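Local atomic coordinates of uncharacterized protein (Peptoclostridium difficile 630, PDB entry 4YCS), a protein that is of unknown function but, as a putative lipoprotein of the PnrA-like family, may bind a solute for an ABC transporter. Residues A[10-15]-A[30-35]; A[66-71]-A[121-126]; A[107-112]-A[117-122]. One frame throughout, in Å; residues are numbered along the deposited sequence.

In the fold
All three contacts pack a helix on a single parallel sheet whose five strands are ordered 41-48, 8-15, 68-72, 91-95, 106-109. Contact 1 closes early in the chain, within one beta-alpha-beta unit. Contacts 2 and 3 open later, on strands 68-72 and 106-109, and both end on helix 118-127, sharing Gly121 and Leu122. Their centres lie about 9 Å (1 and 2), about 11 Å (1 and 3) and about 10 Å (2 and 3) apart. Strands 8-15 and 68-72 are hydrogen-bonded neighbours, while Ala31 and Ala35 of helix 22-38 touch Leu119 and Ala120 of helix 118-127. The first and last helices thus pack side by side against the same sheet, joining the two ends of the chain.

Contact 1 of 3, residues A[10-15]-A[30-35]; sequences VSMILD and LALNNA
Leu32 reaches from helix 22-38 to strand 8-15 and divides its branches between Val10 and Met12. Its CB lies 4.1 Å from CE of Met12, a selenomethionine in this crystal. CG then stands opposite the backbone N (chi1 -177°), which carries the fork of the side chain out to the strand. From there the two methyls part company. CD1 reaches Val10, 3.6 Å from its CG1 and 4.0 Å from its CB; CD2 settles at the root of the neighbouring long chain, 3.9 Å from Met12 CB. Leu32 runs past both partners in the opposite direction to theirs, so the contact is made along the flanks of the side chains.

Val10 and Met12 are two residues apart and therefore direct their side chains to the same face of the sheet, where a forked leucine can meet both. This is the packing of a beta-alpha-beta unit, made of strand 8-15, helix 22-38 and strand 41-48, in which the connecting helix lies over the sheet. Ser11, between them, points to the other face, where it touches Leu61 of helix 54-62 and its hydroxyl is hydrogen-bonded to Asn44.

Each residue type fits its post. Valine is compact and beta-branched, well suited to an extended strand, and offers one methyl to the leucine. Met12 is longer and flexible: a bend at chi3 (-85°) swings CE back to Leu32 CB, and the same side chain touches Ala28 and Leu29 one turn earlier on the helix.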
# COMPACT_ATOMS: atom_id res chain seq x y z
N VAL A 10 -4.50 2.72 8.20
CA VAL A 10 -3.80 2.19 7.00
C VAL A 10 -4.81 2.11 5.87
O VAL A 10 -5.93 1.65 6.05
CB VAL A 10 -3.19 0.80 7.30
CG1 VAL A 10 -2.49 0.22 6.07
CG2 VAL A 10 -2.21 0.89 8.42
N SER A 11 -4.44 2.58 4.70
CA SER A 11 -5.28 2.47 3.52
C SER A 11 -4.54 1.65 2.47
O SER A 11 -3.33 1.80 2.33
CB SER A 11 -5.58 3.84 2.92
OG SER A 11 -6.46 3.67 1.82
N MSE A 12 -5.26 0.80 1.76
CA MSE A 12 -4.71 -0.05 0.73
C MSE A 12 -5.42 0.23 -0.57
O MSE A 12 -6.65 0.23 -0.60
CB MSE A 12 -4.86 -1.53 1.13
CG MSE A 12 -4.25 -2.48 0.13
SE MSE A 12 -4.22 -4.34 0.82
CE MSE A 12 -2.55 -4.33 1.86
N ILE A 13 -4.66 0.49 -1.62
CA ILE A 13 -5.20 0.74 -2.98
C ILE A 13 -4.76 -0.45 -3.88
O ILE A 13 -3.60 -0.82 -3.93
CB ILE A 13 -4.83 2.14 -3.54
CG1 ILE A 13 -5.39 2.34 -4.94
CG2 ILE A 13 -3.33 2.36 -3.57
CD1 ILE A 13 -5.40 3.78 -5.39
N LEU A 14 -5.73 -1.06 -4.55
CA LEU A 14 -5.50 -2.24 -5.40
C LEU A 14 -5.92 -2.06 -6.86
O LEU A 14 -6.88 -1.39 -7.18
CB LEU A 14 -6.26 -3.43 -4.84
CG LEU A 14 -5.96 -3.69 -3.36
CD1 LEU A 14 -7.13 -3.20 -2.53
CD2 LEU A 14 -5.68 -5.15 -3.09
N ASP A 15 -5.13 -2.67 -7.74
CA ASP A 15 -5.37 -2.69 -9.19
C ASP A 15 -6.20 -3.94 -9.45
O ASP A 15 -5.74 -5.05 -9.23
CB ASP A 15 -4.01 -2.79 -9.87
CG ASP A 15 -4.10 -2.88 -11.41
OD1 ASP A 15 -5.22 -2.77 -11.97
OD2 ASP A 15 -3.00 -3.01 -12.02
N LEU A 30 -5.43 -10.07 3.23
CA LEU A 30 -5.37 -10.94 4.38
C LEU A 30 -4.32 -10.43 5.34
O LEU A 30 -4.52 -10.41 6.57
CB LEU A 30 -4.98 -12.35 3.96
CG LEU A 30 -4.72 -13.38 5.07
CD1 LEU A 30 -5.98 -13.65 5.92
CD2 LEU A 30 -4.14 -14.71 4.52
N ALA A 31 -3.17 -10.03 4.79
CA ALA A 31 -2.08 -9.47 5.58
C ALA A 31 -2.54 -8.24 6.41
O ALA A 31 -2.16 -8.09 7.58
CB ALA A 31 -0.95 -9.09 4.67
N LEU A 32 -3.36 -7.41 5.78
CA LEU A 32 -3.86 -6.17 6.39
C LEU A 32 -4.84 -6.52 7.50
O LEU A 32 -4.69 -6.06 8.64
CB LEU A 32 -4.51 -5.28 5.34
CG LEU A 32 -5.01 -3.89 5.81
CD1 LEU A 32 -3.88 -3.08 6.40
CD2 LEU A 32 -5.65 -3.11 4.66
N ASN A 33 -5.77 -7.39 7.18
CA ASN A 33 -6.66 -7.93 8.19
C ASN A 33 -5.97 -8.59 9.39
O ASN A 33 -6.40 -8.41 10.53
CB ASN A 33 -7.67 -8.86 7.57
CG ASN A 33 -9.00 -8.81 8.28
OD1 ASN A 33 -9.29 -9.67 9.10
ND2 ASN A 33 -9.79 -7.76 8.02
N ASN A 34 -4.88 -9.32 9.14
CA ASN A 34 -4.10 -9.96 10.20
C ASN A 34 -3.37 -8.93 11.08
O ASN A 34 -3.30 -9.07 12.30
CB ASN A 34 -3.05 -10.92 9.60
CG ASN A 34 -3.64 -12.25 9.10
OD1 ASN A 34 -4.62 -12.74 9.61
ND2 ASN A 34 -2.99 -12.84 8.09
N ALA A 35 -2.82 -7.92 10.45
CA ALA A 35 -2.19 -6.84 11.18
C ALA A 35 -3.19 -6.16 12.12
O ALA A 35 -2.87 -5.89 13.26
CB ALA A 35 -1.57 -5.84 10.23

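Contact 2 of 3, residues A[66-71]-A[121-126]; sequences YDLIIA and GLIAGK
Leu68, Ile123 and Lys126 bury the most surface here, with Ile70 completing the set. Leu68 gives one methyl to each partner on the helix: CD2 comes 4.2 Å from CG1 of Ile123, and CD1 comes equally near, 4.2 Å, to CD of Lys126. A leucine suits this place because its fork serves two residues three positions apart on a helix. Ile123 reaches on to the next inward-facing strand residue, its CD1 meeting CD1 of Ile70 at 3.8 Å, the two side chains crossing at about a right angle. Both are isoleucines, whose longer branch carries CD1 far enough out for the two to meet.

Lys126 works with both halves of its chain. Its CD lies against Leu68, the side chains again crossing roughly at a right angle, and bends at chi3 (110°) and chi4 (76°) turn the amine from Leu68 to Thr107, where Lys126 NZ is hydrogen-bonded to Thr107 OG1.

Strand 68-71 and helix 121-126 run nearly antiparallel, their axes 11.0 Å apart at closest approach. Strand 68-72 sits between strands 8-15 and 91-95, with Ile70 also on Val10 and Ile95, while helix 54-62 covers the reverse face through Ile69.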
# COMPACT_ATOMS: atom_id res chain seq x y z
N TYR A 66 -3.90 9.03 6.78
CA TYR A 66 -3.48 7.63 6.93
C TYR A 66 -1.97 7.56 7.32
O TYR A 66 -1.12 8.23 6.71
CB TYR A 66 -3.70 6.87 5.60
CG TYR A 66 -5.16 6.64 5.32
CD1 TYR A 66 -5.92 5.74 6.08
CD2 TYR A 66 -5.81 7.30 4.29
CE1 TYR A 66 -7.28 5.56 5.84
CE2 TYR A 66 -7.17 7.12 4.07
CZ TYR A 66 -7.90 6.27 4.85
OH TYR A 66 -9.27 6.12 4.58
N ASP A 67 -1.64 6.74 8.29
CA ASP A 67 -0.24 6.61 8.71
C ASP A 67 0.54 5.83 7.68
O ASP A 67 1.74 6.06 7.47
CB ASP A 67 -0.16 5.99 10.09
CG ASP A 67 -0.95 6.82 11.11
OD1 ASP A 67 -0.39 7.84 11.55
OD2 ASP A 67 -2.13 6.49 11.42
N LEU A 68 -0.18 5.00 6.90
CA LEU A 68 0.47 4.23 5.82
C LEU A 68 -0.49 4.01 4.70
O LEU A 68 -1.65 3.66 4.92
CB LEU A 68 0.97 2.88 6.38
CG LEU A 68 1.65 1.91 5.41
CD1 LEU A 68 2.93 2.50 4.86
CD2 LEU A 68 1.95 0.56 6.08
N ILE A 69 0.00 4.18 3.49
CA ILE A 69 -0.75 3.96 2.26
C ILE A 69 -0.04 2.85 1.49
O ILE A 69 1.17 2.98 1.15
CB ILE A 69 -0.84 5.22 1.40
CG1 ILE A 69 -1.60 6.30 2.15
CG2 ILE A 69 -1.55 4.94 0.06
CD1 ILE A 69 -1.42 7.70 1.63
N ILE A 70 -0.73 1.76 1.27
CA ILE A 70 -0.17 0.57 0.60
C ILE A 70 -0.77 0.40 -0.81
O ILE A 70 -1.97 0.24 -0.97
CB ILE A 70 -0.41 -0.70 1.38
CG1 ILE A 70 0.02 -0.53 2.85
CG2 ILE A 70 0.36 -1.84 0.67
CD1 ILE A 70 -0.26 -1.70 3.76
N ALA A 71 0.08 0.43 -1.83
CA ALA A 71 -0.30 0.23 -3.21
C ALA A 71 0.09 -1.21 -3.63
O ALA A 71 1.22 -1.63 -3.44
CB ALA A 71 0.43 1.22 -4.08
N GLY A 121 3.83 -8.01 9.55
CA GLY A 121 4.88 -7.67 10.47
C GLY A 121 5.36 -6.27 10.19
O GLY A 121 5.56 -5.46 11.10
N LEU A 122 5.54 -5.99 8.91
CA LEU A 122 6.04 -4.66 8.50
C LEU A 122 5.06 -3.58 8.94
O LEU A 122 5.47 -2.54 9.41
CB LEU A 122 6.22 -4.62 7.01
CG LEU A 122 6.78 -3.29 6.56
CD1 LEU A 122 8.28 -3.36 6.40
CD2 LEU A 122 6.10 -2.87 5.29
N ILE A 123 3.77 -3.85 8.80
CA ILE A 123 2.75 -2.89 9.13
C ILE A 123 2.84 -2.66 10.65
O ILE A 123 2.82 -1.52 11.13
CB ILE A 123 1.35 -3.40 8.67
CG1 ILE A 123 1.29 -3.51 7.11
CG2 ILE A 123 0.27 -2.47 9.16
CD1 ILE A 123 0.15 -4.30 6.49
N ALA A 124 2.93 -3.74 11.41
CA ALA A 124 3.05 -3.64 12.87
C ALA A 124 4.24 -2.82 13.32
O ALA A 124 4.15 -1.99 14.22
CB ALA A 124 3.13 -5.03 13.48
N GLY A 125 5.38 -3.07 12.69
CA GLY A 125 6.59 -2.35 13.04
C GLY A 125 6.46 -0.89 12.67
O GLY A 125 6.89 -0.04 13.42
N LYS A 126 5.89 -0.59 11.51
CA LYS A 126 5.68 0.83 11.14
C LYS A 126 4.71 1.58 12.05
O LYS A 126 4.86 2.76 12.25
CB LYS A 126 5.20 0.98 9.69
CG LYS A 126 6.29 0.57 8.71
CD LYS A 126 5.98 0.96 7.29
CE LYS A 126 6.89 2.08 6.84
NZ LYS A 126 8.24 1.55 6.52

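Contact 3 of 3, residues A[107-112]-A[117-122]; sequences TSISYE and GYLAGL
Two turns in the side chain of Ile109 bring it to the helix: chi1 of -54° sets CG1 beside the backbone N and away from the carbonyl carbon, and chi2 of -61° turns CD1 to lie against both Tyr118 and Leu122. Those two helix residues have their CG trans to the backbone N, which extends both side chains off helix 118-127 to the strand.

The folded methyl does most of the work. Ile109 CD1 lies at the rim of the Tyr118 ring, close to the ring plane, 3.7 Å from CE1, so the tyrosine offers its edge rather than a face. The same CD1 meets Leu122 CD2 tip to tip at 3.6 Å. Further back, Ile109 CG1 is 4.1 Å from CD1 of Leu119, the two side chains crossing at about a right angle. Ile109 thus touches three residues, Tyr118, Leu119 and Leu122, on little more than one turn of helix. Thr107, two places earlier on the strand, adds a weaker touch through the methyl branch of its side chain, its CG2 being 4.3 Å from Leu122 CD1.

The short link between the segments is shaped by its ends. Ser110 is the N-cap of helix 111-115, its OG accepting from the backbone N of Asp113. Gly117 is the first residue after that helix to leave helical angles, with a phi of 95°, and takes the N-cap position of the next; glycine adopts this conformation readily because it has no CB to meet the preceding carbonyl.

Leu119 also touches Ile95 and Ala31, joining the contact to strand 91-95 and helix 22-38. Strand 106-109, outermost in this chain, followed by a helix packed back nearly antiparallel to it, is consistent with the alpha/beta layering of a Rossmann-like lobe, as in periplasmic-binding-protein relatives.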
# COMPACT_ATOMS: atom_id res chain seq x y z
N THR A 107 8.49 2.05 0.90
CA THR A 107 9.05 0.72 1.20
C THR A 107 8.50 -0.24 0.20
O THR A 107 7.29 -0.30 -0.02
CB THR A 107 8.64 0.25 2.61
OG1 THR A 107 9.07 1.20 3.57
CG2 THR A 107 9.27 -1.08 2.95
N SER A 108 9.39 -1.02 -0.42
CA SER A 108 9.03 -2.01 -1.38
C SER A 108 8.90 -3.37 -0.70
O SER A 108 9.67 -3.71 0.15
CB SER A 108 10.10 -2.09 -2.49
OG SER A 108 9.98 -1.06 -3.45
N ILE A 109 7.91 -4.15 -1.11
CA ILE A 109 7.68 -5.48 -0.57
C ILE A 109 7.50 -6.46 -1.74
O ILE A 109 6.67 -6.27 -2.61
CB ILE A 109 6.36 -5.56 0.24
CG1 ILE A 109 6.28 -4.49 1.35
CG2 ILE A 109 6.16 -6.97 0.79
CD1 ILE A 109 7.36 -4.61 2.38
N SER A 110 8.25 -7.53 -1.73
CA SER A 110 8.14 -8.51 -2.80
C SER A 110 6.81 -9.30 -2.80
O SER A 110 6.09 -9.32 -1.80
CB SER A 110 9.26 -9.49 -2.66
OG SER A 110 9.14 -10.12 -1.43
N TYR A 111 6.49 -9.96 -3.90
CA TYR A 111 5.35 -10.88 -3.99
C TYR A 111 5.45 -11.99 -2.92
O TYR A 111 4.43 -12.42 -2.40
CB TYR A 111 5.28 -11.49 -5.41
CG TYR A 111 4.30 -12.64 -5.59
CD1 TYR A 111 2.96 -12.41 -5.89
CD2 TYR A 111 4.74 -13.97 -5.49
CE1 TYR A 111 2.07 -13.46 -6.07
CE2 TYR A 111 3.85 -15.03 -5.66
CZ TYR A 111 2.52 -14.77 -5.95
OH TYR A 111 1.65 -15.81 -6.12
N GLU A 112 6.68 -12.41 -2.60
CA GLU A 112 6.94 -13.46 -1.60
C GLU A 112 6.62 -12.96 -0.17
O GLU A 112 5.87 -13.57 0.59
CB GLU A 112 8.40 -13.93 -1.70
CG GLU A 112 8.64 -15.00 -2.79
CD GLU A 112 8.40 -14.52 -4.22
OE1 GLU A 112 8.47 -13.28 -4.47
OE2 GLU A 112 8.14 -15.38 -5.10
N GLY A 117 3.68 -13.48 5.84
CA GLY A 117 3.56 -12.88 7.19
C GLY A 117 4.44 -11.63 7.34
O GLY A 117 4.27 -10.85 8.26
N TYR A 118 5.36 -11.44 6.42
CA TYR A 118 6.25 -10.29 6.43
C TYR A 118 5.50 -9.00 6.30
O TYR A 118 5.86 -8.06 6.93
CB TYR A 118 7.24 -10.37 5.26
CG TYR A 118 8.28 -9.27 5.22
CD1 TYR A 118 8.02 -8.06 4.63
CD2 TYR A 118 9.53 -9.46 5.77
CE1 TYR A 118 8.97 -7.07 4.60
CE2 TYR A 118 10.48 -8.48 5.73
CZ TYR A 118 10.19 -7.29 5.12
OH TYR A 118 11.14 -6.29 5.11
N LEU A 119 4.48 -8.96 5.46
CA LEU A 119 3.75 -7.72 5.30
C LEU A 119 3.05 -7.31 6.58
O LEU A 119 3.11 -6.15 6.98
CB LEU A 119 2.76 -7.80 4.14
CG LEU A 119 2.02 -6.48 3.85
CD1 LEU A 119 2.98 -5.30 3.70
CD2 LEU A 119 1.16 -6.60 2.58
N ALA A 120 2.41 -8.26 7.25
CA ALA A 120 1.68 -7.93 8.52
C ALA A 120 2.64 -7.42 9.57
O ALA A 120 2.32 -6.54 10.38
CB ALA A 120 0.97 -9.16 9.03
N GLY A 121 3.83 -8.01 9.55
CA GLY A 121 4.88 -7.67 10.47
C GLY A 121 5.36 -6.27 10.19
O GLY A 121 5.56 -5.46 11.10
N LEU A 122 5.54 -5.99 8.91
CA LEU A 122 6.04 -4.66 8.50
C LEU A 122 5.06 -3.58 8.94
O LEU A 122 5.47 -2.54 9.41
CB LEU A 122 6.22 -4.62 7.01
CG LEU A 122 6.78 -3.29 6.56
CD1 LEU A 122 8.28 -3.36 6.40
CD2 LEU A 122 6.10 -2.87 5.29